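Local structure of histidinol-phosphatase (6NLR) at residues A[63-68]-A[109-114]; A[96-101]-A[163-168]. The protein probably hydrolyses histidinol phosphate to histidinol and phosphate in histidine biosynthesis, as a metal-dependent phosphatase of the PHP family with a trinuclear manganese and cobalt site. One frame throughout, in Å; residues are numbered along the deposited sequence.

Contact 1: A[63-68]-A[109-114]; sequences MAMSDL and NEYGPQ
Leu68 and Tyr111 meet through a CH-pi contact. The methyl CD1 of Leu68 stands 3.7 Å from the centroid of the Tyr111 ring and only 18° off the ring normal, so it lies over the face. Its nearest ring atom is Tyr111 CZ, 3.5 Å from Leu68 CD1, which shows that the methyl is shifted from the ring centre toward the hydroxyl-bearing end. The two side chains run at about a right angle to each other. On the opposite face of the ring, CG of the preceding residue, Glu110, lies 3.7 Å above the plane and near the rim, so aliphatic carbon lies against both faces.

The second interaction is apolar and comes in at a slant. Selenomethionine Met65 brings its terminal methyl, CE, to 3.5 Å from Tyr111 CE2 and to 3.2 Å from Tyr111 OH. Its chain bends at chi2 (-70°) and again at chi3, and this double bend carries CE over to the tyrosine, although the side chain does not start out pointing that way. No hydrogen bond crosses between the segments.

Polar bonds shape the 63-68 turn from within. Asp67 OD2 accepts from Ala64 N at 3.1 Å on the anti side of the carboxylate, while Asp67 N returns a backbone bond to Ala64 O.

In the fold, the turn leads into helix 68-81, and Tyr111 belongs to helix 101-111. Phe107, one turn earlier, meets the Tyr111 ring with planes about 35° apart and also touches Met65 and Leu68. Phe72 of helix 68-81 packs on Tyr111, and Phe92 of strand 87-95 lies against Leu68, so the contact joins two neighbouring helices beside the mixed sheet.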
loop_
_atom_site.group_PDB
_atom_site.type_symbol
_atom_site.label_atom_id
_atom_site.label_comp_id
_atom_site.label_asym_id
_atom_site.label_seq_id
_atom_site.Cartn_x
_atom_site.Cartn_y
_atom_site.Cartn_z
HETATM N N MSE A 63 -1.435 6.380 -12.819
HETATM C CA MSE A 63 -1.660 6.513 -14.247
HETATM C C MSE A 63 -3.090 6.999 -14.513
HETATM O O MSE A 63 -3.941 6.996 -13.617
HETATM C CB MSE A 63 -1.408 5.154 -14.911
HETATM C CG MSE A 63 -2.498 4.134 -14.648
HETATM SE SE MSE A 63 -2.034 2.339 -15.312
HETATM C CE MSE A 63 -1.834 1.251 -13.726
ATOM N N ALA A 64 -3.338 7.402 -15.767
ATOM C CA ALA A 64 -4.660 7.789 -16.234
ATOM C C ALA A 64 -5.447 6.551 -16.658
ATOM O O ALA A 64 -4.866 5.530 -16.997
ATOM C CB ALA A 64 -4.529 8.757 -17.392
HETATM N N MSE A 65 -6.773 6.688 -16.678
HETATM C CA MSE A 65 -7.671 5.650 -17.165
HETATM C C MSE A 65 -7.246 5.190 -18.562
HETATM O O MSE A 65 -7.241 4.002 -18.846
HETATM C CB MSE A 65 -9.116 6.164 -17.166
HETATM C CG MSE A 65 -9.726 6.294 -15.776
HETATM SE SE MSE A 65 -10.094 4.554 -14.880
HETATM C CE MSE A 65 -11.346 3.766 -16.179
ATOM N N SER A 66 -6.857 6.130 -19.428
ATOM C CA SER A 66 -6.514 5.795 -20.802
ATOM C C SER A 66 -5.243 4.931 -20.874
ATOM O O SER A 66 -5.027 4.305 -21.914
ATOM C CB SER A 66 -6.376 7.038 -21.627
ATOM O OG SER A 66 -5.378 7.876 -21.079
ATOM N N ASP A 67 -4.411 4.894 -19.831
ATOM C CA ASP A 67 -3.188 4.040 -19.828
ATOM C C ASP A 67 -3.531 2.572 -19.552
ATOM O O ASP A 67 -2.664 1.727 -19.811
ATOM C CB ASP A 67 -2.169 4.505 -18.783
ATOM C CG ASP A 67 -1.570 5.866 -19.088
ATOM O OD1 ASP A 67 -1.189 6.081 -20.244
ATOM O OD2 ASP A 67 -1.504 6.708 -18.155
ATOM N N LEU A 68 -4.712 2.272 -18.998
ATOM C CA LEU A 68 -5.039 0.905 -18.516
ATOM C C LEU A 68 -4.846 -0.144 -19.612
ATOM O O LEU A 68 -4.225 -1.160 -19.343
ATOM C CB LEU A 68 -6.459 0.855 -17.941
ATOM C CG LEU A 68 -6.626 1.506 -16.575
ATOM C CD1 LEU A 68 -8.092 1.546 -16.160
ATOM C CD2 LEU A 68 -5.784 0.792 -15.531
ATOM N N ASN A 109 -15.429 -3.572 -10.395
ATOM C CA ASN A 109 -16.383 -4.390 -11.190
ATOM C C ASN A 109 -15.966 -4.361 -12.667
ATOM O O ASN A 109 -16.104 -5.400 -13.320
ATOM C CB ASN A 109 -17.846 -3.972 -11.001
ATOM C CG ASN A 109 -18.401 -4.345 -9.634
ATOM O OD1 ASN A 109 -19.410 -3.790 -9.221
ATOM N ND2 ASN A 109 -17.788 -5.281 -8.925
ATOM N N GLU A 110 -15.462 -3.242 -13.191
ATOM C CA GLU A 110 -15.086 -3.182 -14.633
ATOM C C GLU A 110 -13.757 -3.919 -14.878
ATOM O O GLU A 110 -13.707 -4.717 -15.800
ATOM C CB GLU A 110 -15.017 -1.744 -15.145
ATOM C CG GLU A 110 -14.606 -1.674 -16.603
ATOM C CD GLU A 110 -14.872 -0.357 -17.318
ATOM O OE1 GLU A 110 -15.178 0.642 -16.629
ATOM O OE2 GLU A 110 -14.770 -0.331 -18.570
ATOM N N TYR A 111 -12.701 -3.647 -14.119
ATOM C CA TYR A 111 -11.324 -4.112 -14.436
ATOM C C TYR A 111 -10.925 -5.331 -13.590
ATOM O O TYR A 111 -9.981 -6.040 -13.982
ATOM C CB TYR A 111 -10.337 -2.957 -14.275
ATOM C CG TYR A 111 -10.592 -1.859 -15.274
ATOM C CD1 TYR A 111 -10.216 -1.995 -16.600
ATOM C CD2 TYR A 111 -11.271 -0.714 -14.901
ATOM C CE1 TYR A 111 -10.491 -1.009 -17.533
ATOM C CE2 TYR A 111 -11.559 0.278 -15.821
ATOM C CZ TYR A 111 -11.158 0.136 -17.135
ATOM O OH TYR A 111 -11.447 1.139 -18.013
ATOM N N GLY A 112 -11.645 -5.603 -12.505
ATOM C CA GLY A 112 -11.362 -6.742 -11.616
ATOM C C GLY A 112 -11.161 -8.050 -12.379
ATOM O O GLY A 112 -10.254 -8.796 -12.053
ATOM N N PRO A 113 -12.001 -8.390 -13.381
ATOM C CA PRO A 113 -11.851 -9.642 -14.122
ATOM C C PRO A 113 -10.501 -9.787 -14.840
ATOM O O PRO A 113 -10.169 -10.891 -15.176
ATOM C CB PRO A 113 -13.017 -9.600 -15.139
ATOM C CG PRO A 113 -14.054 -8.759 -14.439
ATOM C CD PRO A 113 -13.214 -7.669 -13.786
ATOM N N GLN A 114 -9.761 -8.696 -15.073
ATOM C CA GLN A 114 -8.444 -8.750 -15.771
ATOM C C GLN A 114 -7.299 -8.949 -14.767
ATOM O O GLN A 114 -6.147 -8.940 -15.199
ATOM C CB GLN A 114 -8.242 -7.476 -16.592
ATOM C CG GLN A 114 -9.094 -7.450 -17.861
ATOM C CD GLN A 114 -8.888 -6.145 -18.584
ATOM O OE1 GLN A 114 -7.894 -5.971 -19.290
ATOM N NE2 GLN A 114 -9.807 -5.214 -18.373
#

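Contact 2: A[96-101]-A[163-168]; sequences YLIGYE and VKQSIE
Tyr96 lays its ring flat against the backbone of Ser166, and its side chain can be followed outward from CB. Tyr96 CB lies 3.7 Å from Ser166 CB, and the next atom, Tyr96 CG, comes closer still to that carbon, at 3.5 Å. CG is anti to the backbone N (chi1 -176°), a setting that brings the ring face over Ser166. The ring centre then sits under Ser166 CA: that carbon is 3.7 Å from the centroid and 6° off the normal, a nearly vertical CH-pi contact. Further out, CE2 reaches Ser166 N and Gln165 CB, and CZ comes near the peptide carbonyl of Gln165. At the tip, the Tyr96 hydroxyl donates in the ring plane to Glu101 OE2; the modelled separation is very short, so its exact length is doubtful. Water 1 donates to Gln165 O at 2.7 Å and weakly to Glu101 OE2, making a polar bridge between the segments where no direct hydrogen bond spans them.

Beside the ring, Gln165 reaches across toward Ile98, its amide plane 66° from the Tyr96 ring. Gln165 OE1 rests 3.9 Å from Ile98 CG1 as a plain van der Waals contact. Ser166 turns its hydroxyl back into its own helix, where OG bonds in plane to a lone pair of Val163 O; the same carbonyl also accepts from Ile167 N.

The arrangement belongs to the loop following a parallel strand. Leu97 to Tyr100 form a type II beta turn with Gly99 at positive phi, and Tyr100 occupies the N-cap position of helix 101-111. Leading from strand 87-95, which carries the metal ligand Glu93, into that helix, this is a beta-to-alpha connection of the TIM-barrel-like PHP domain, with the Tyr96 side chain about 11 Å from a bound manganese ion.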
loop_
_atom_site.group_PDB
_atom_site.type_symbol
_atom_site.label_atom_id
_atom_site.label_comp_id
_atom_site.label_asym_id
_atom_site.label_seq_id
_atom_site.Cartn_x
_atom_site.Cartn_y
_atom_site.Cartn_z
ATOM N N TYR A 96 -8.187 3.155 -1.222
ATOM C CA TYR A 96 -9.447 3.359 -0.481
ATOM C C TYR A 96 -9.640 4.879 -0.391
ATOM O O TYR A 96 -8.831 5.580 0.266
ATOM C CB TYR A 96 -9.477 2.645 0.869
ATOM C CG TYR A 96 -10.821 2.807 1.515
ATOM C CD1 TYR A 96 -11.941 2.176 0.979
ATOM C CD2 TYR A 96 -11.014 3.677 2.573
ATOM C CE1 TYR A 96 -13.204 2.377 1.513
ATOM C CE2 TYR A 96 -12.268 3.864 3.131
ATOM C CZ TYR A 96 -13.361 3.215 2.592
ATOM O OH TYR A 96 -14.583 3.407 3.131
ATOM N N LEU A 97 -10.646 5.381 -1.108
ATOM C CA LEU A 97 -10.999 6.825 -1.152
ATOM C C LEU A 97 -12.273 7.031 -0.319
ATOM O O LEU A 97 -13.377 6.634 -0.770
ATOM C CB LEU A 97 -11.180 7.243 -2.617
ATOM C CG LEU A 97 -9.945 7.093 -3.511
ATOM C CD1 LEU A 97 -10.273 7.469 -4.953
ATOM C CD2 LEU A 97 -8.755 7.919 -3.010
ATOM N N ILE A 98 -12.101 7.592 0.873
ATOM C CA ILE A 98 -13.204 7.824 1.854
ATOM C C ILE A 98 -14.262 8.708 1.181
ATOM O O ILE A 98 -13.899 9.784 0.659
ATOM C CB ILE A 98 -12.639 8.445 3.143
ATOM C CG1 ILE A 98 -11.698 7.468 3.856
ATOM C CG2 ILE A 98 -13.768 8.918 4.067
ATOM C CD1 ILE A 98 -10.699 8.133 4.759
ATOM N N GLY A 99 -15.500 8.217 1.115
ATOM C CA GLY A 99 -16.637 8.909 0.491
ATOM C C GLY A 99 -16.741 8.630 -1.001
ATOM O O GLY A 99 -17.676 9.156 -1.598
ATOM N N TYR A 100 -15.834 7.844 -1.607
ATOM C CA TYR A 100 -15.887 7.525 -3.061
ATOM C C TYR A 100 -15.961 6.004 -3.303
ATOM O O TYR A 100 -15.437 5.522 -4.337
ATOM C CB TYR A 100 -14.693 8.174 -3.766
ATOM C CG TYR A 100 -14.754 9.677 -3.753
ATOM C CD1 TYR A 100 -14.338 10.383 -2.641
ATOM C CD2 TYR A 100 -15.274 10.388 -4.818
ATOM C CE1 TYR A 100 -14.399 11.761 -2.595
ATOM C CE2 TYR A 100 -15.333 11.776 -4.796
ATOM C CZ TYR A 100 -14.906 12.456 -3.673
ATOM O OH TYR A 100 -14.977 13.813 -3.612
ATOM N N GLU A 101 -16.609 5.259 -2.403
ATOM C CA GLU A 101 -16.773 3.782 -2.525
ATOM C C GLU A 101 -17.452 3.445 -3.856
ATOM O O GLU A 101 -17.071 2.436 -4.463
ATOM C CB GLU A 101 -17.540 3.212 -1.328
ATOM C CG GLU A 101 -16.718 3.258 -0.056
ATOM C CD GLU A 101 -17.303 2.549 1.145
ATOM O OE1 GLU A 101 -18.485 2.074 1.069
ATOM O OE2 GLU A 101 -16.576 2.469 2.168
ATOM N N VAL A 163 -8.320 2.986 7.865
ATOM C CA VAL A 163 -7.920 1.569 7.602
ATOM C C VAL A 163 -9.108 0.667 7.944
ATOM O O VAL A 163 -9.460 -0.183 7.132
ATOM C CB VAL A 163 -6.656 1.181 8.393
ATOM C CG1 VAL A 163 -6.371 -0.311 8.283
ATOM C CG2 VAL A 163 -5.454 2.015 7.943
ATOM N N LYS A 164 -9.723 0.882 9.106
ATOM C CA LYS A 164 -10.895 0.116 9.577
ATOM C C LYS A 164 -12.024 0.235 8.541
ATOM O O LYS A 164 -12.620 -0.795 8.184
ATOM C CB LYS A 164 -11.301 0.610 10.966
ATOM C CG LYS A 164 -12.510 -0.088 11.577
ATOM C CD LYS A 164 -12.741 0.344 13.006
ATOM C CE LYS A 164 -13.900 -0.369 13.672
ATOM N NZ LYS A 164 -15.197 0.188 13.227
ATOM N N GLN A 165 -12.324 1.448 8.078
ATOM C CA GLN A 165 -13.337 1.686 7.021
ATOM C C GLN A 165 -12.983 0.902 5.752
ATOM O O GLN A 165 -13.903 0.306 5.142
ATOM C CB GLN A 165 -13.457 3.177 6.719
ATOM C CG GLN A 165 -14.227 3.952 7.772
ATOM C CD GLN A 165 -14.272 5.410 7.389
ATOM O OE1 GLN A 165 -13.258 6.025 7.081
ATOM N NE2 GLN A 165 -15.462 5.955 7.348
ATOM N N SER A 166 -11.708 0.891 5.345
ATOM C CA SER A 166 -11.261 0.129 4.142
ATOM C C SER A 166 -11.577 -1.367 4.319
ATOM O O SER A 166 -12.028 -2.018 3.356
ATOM C CB SER A 166 -9.804 0.377 3.818
ATOM O OG SER A 166 -8.928 -0.385 4.647
ATOM N N ILE A 167 -11.394 -1.908 5.515
ATOM C CA ILE A 167 -11.655 -3.353 5.790
ATOM C C ILE A 167 -13.157 -3.635 5.737
ATOM O O ILE A 167 -13.543 -4.666 5.154
ATOM C CB ILE A 167 -11.024 -3.769 7.125
ATOM C CG1 ILE A 167 -9.494 -3.656 7.052
ATOM C CG2 ILE A 167 -11.469 -5.161 7.525
ATOM C CD1 ILE A 167 -8.831 -3.551 8.411
ATOM N N GLU A 168 -13.965 -2.737 6.295
ATOM C CA GLU A 168 -15.436 -2.895 6.389
ATOM C C GLU A 168 -16.070 -2.700 5.009
ATOM O O GLU A 168 -17.140 -3.208 4.816
ATOM C CB GLU A 168 -16.045 -1.869 7.350
ATOM C CG GLU A 168 -15.669 -2.083 8.807
ATOM C CD GLU A 168 -15.937 -0.899 9.745
ATOM O OE1 GLU A 168 -16.030 0.287 9.270
ATOM O OE2 GLU A 168 -16.048 -1.150 10.967
HETATM O O HOH W 1 -16.469 1.057 5.157
#

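From the N terminus, the chain first passes 63-68, runs through helix 68-81 and strand 87-95, and enters 96-101 before helix 101-111 delivers it to 109-114, where contact 1 closes its loop across 40 intervening residues. The loop of contact 2 is already open by then and closes only at 163-168, after strands 117-127 and 130-133 and helix 138-149, on helix 152-168. The two loops therefore cross. Helix 101-111 links them, since 96-101 leads into its start and 109-114 continues from its later residues. Contact 1 ties helices 68-81 and 101-111 together, while contact 2 joins the strand-to-helix loop to helix 152-168. Their centres lie 19 Å apart and their nearest atoms about 8 Å, so the two contacts do not touch.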